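Local coordinates for uncharacterized protein (Sulfolobus solfataricus P2, PDB 2QS7), which is of unknown function but, as a member of the DsrE/DsrF-like family, is probably an oxidoreductase, at residues M23-G26 / I27-G31. Numbering follows the deposited sequence.
Sequences MPVG and ILTSG
The bent side chain of selenomethionine Met-23 sets off toward the start of the helix and then doubles back, so that its terminal methyl rests on the outer half of Ile-27 one turn later, with CE 3.9 Å from Ile-27 CD1. Folds at chi2 (-58°) and chi3 (-38°) bring CE round, and the two side chains meet at a slant. Ile-27 CG1 also comes to 3.4 Å from Met-23 O, off the plane of that carbonyl, while Ile-27 N donates to Met-23 O at 2.9 Å, almost in line with the C=O bond. On roughly the far side of the helix, Val-25 and Thr-29 run side by side in the same direction. Thr-29 OG1 stands beside its own backbone N (chi1 -60°) and donates to Val-25 O at 2.8 Å, while Thr-29 N reaches that oxygen at 3.0 Å from the opposite face of the carbonyl plane; two donors from one residue thus grip a single acceptor. All of this lies on helix 19-34, the crossover of the beta-alpha-beta unit between parallel strands 9-14 and 38-43. Val-25 and Thr-29 face this sheet, touching Val-14 and Val-39 respectively, whereas Met-23 packs on Trp-87 and Leu-90 of helix 87-97. Leu-28 sets CD1 3.4 Å from Pro-24 O, and Leu-28 N donates to Pro-24 O at 2.7 Å; beyond them, Phe-15 of the second subunit packs on Pro-24 and Val-129 of that subunit on Leu-28.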
loop_
_atom_site.group_PDB
_atom_site.type_symbol
_atom_site.label_atom_id
_atom_site.label_comp_id
_atom_site.label_asym_id
_atom_site.label_seq_id
_atom_site.Cartn_x
_atom_site.Cartn_y
_atom_site.Cartn_z
HETATM N N MSE A 23 7.106 5.491 -10.081
HETATM C CA MSE A 23 7.786 6.782 -9.850
HETATM C C MSE A 23 8.112 7.045 -8.377
HETATM O O MSE A 23 9.242 7.380 -8.071
HETATM C CB MSE A 23 6.995 7.946 -10.442
HETATM C CG MSE A 23 7.146 8.143 -11.964
HETATM SE SE MSE A 23 9.008 8.414 -12.544
HETATM C CE MSE A 23 9.736 9.532 -11.076
ATOM N N PRO A 24 7.119 6.947 -7.478
ATOM C CA PRO A 24 7.365 7.033 -6.039
ATOM C C PRO A 24 8.484 6.093 -5.587
ATOM O O PRO A 24 9.278 6.445 -4.706
ATOM C CB PRO A 24 6.042 6.570 -5.432
ATOM C CG PRO A 24 5.050 6.779 -6.407
ATOM C CD PRO A 24 5.686 6.834 -7.765
ATOM N N VAL A 25 8.512 4.862 -6.103
ATOM C CA VAL A 25 9.596 3.908 -5.753
ATOM C C VAL A 25 10.940 4.536 -6.102
ATOM O O VAL A 25 11.833 4.565 -5.288
ATOM C CB VAL A 25 9.448 2.552 -6.474
ATOM C CG1 VAL A 25 10.757 1.713 -6.344
ATOM C CG2 VAL A 25 8.220 1.802 -5.912
ATOM N N GLY A 26 11.049 5.089 -7.308
ATOM C CA GLY A 26 12.278 5.763 -7.723
ATOM C C GLY A 26 12.646 6.979 -6.860
ATOM O O GLY A 26 13.807 7.169 -6.496
ATOM N N ILE A 27 11.646 7.788 -6.537
ATOM C CA ILE A 27 11.851 9.016 -5.781
ATOM C C ILE A 27 12.196 8.686 -4.330
ATOM O O ILE A 27 13.079 9.289 -3.749
ATOM C CB ILE A 27 10.599 9.945 -5.877
ATOM C CG1 ILE A 27 10.414 10.449 -7.311
ATOM C CG2 ILE A 27 10.729 11.125 -4.924
ATOM C CD1 ILE A 27 9.053 11.019 -7.556
ATOM N N LEU A 28 11.501 7.734 -3.743
ATOM C CA LEU A 28 11.837 7.314 -2.378
ATOM C C LEU A 28 13.247 6.757 -2.327
ATOM O O LEU A 28 14.009 7.054 -1.424
ATOM C CB LEU A 28 10.888 6.230 -1.899
ATOM C CG LEU A 28 9.555 6.697 -1.362
ATOM C CD1 LEU A 28 8.540 5.579 -1.502
ATOM C CD2 LEU A 28 9.726 7.137 0.101
ATOM N N THR A 29 13.574 5.887 -3.282
ATOM C CA THR A 29 14.883 5.256 -3.279
ATOM C C THR A 29 15.986 6.280 -3.403
ATOM O O THR A 29 16.956 6.252 -2.670
ATOM C CB THR A 29 14.996 4.239 -4.402
ATOM O OG1 THR A 29 13.987 3.242 -4.200
ATOM C CG2 THR A 29 16.369 3.586 -4.402
ATOM N N SER A 30 15.802 7.200 -4.348
ATOM C CA SER A 30 16.785 8.223 -4.666
ATOM C C SER A 30 16.987 9.164 -3.493
ATOM O O SER A 30 18.114 9.456 -3.096
ATOM C CB SER A 30 16.295 9.014 -5.879
ATOM O OG SER A 30 17.317 9.830 -6.416
ATOM N N GLY A 31 15.873 9.619 -2.933
ATOM C CA GLY A 31 15.905 10.546 -1.789
ATOM C C GLY A 31 16.481 9.905 -0.548
ATOM O O GLY A 31 17.311 10.481 0.097
#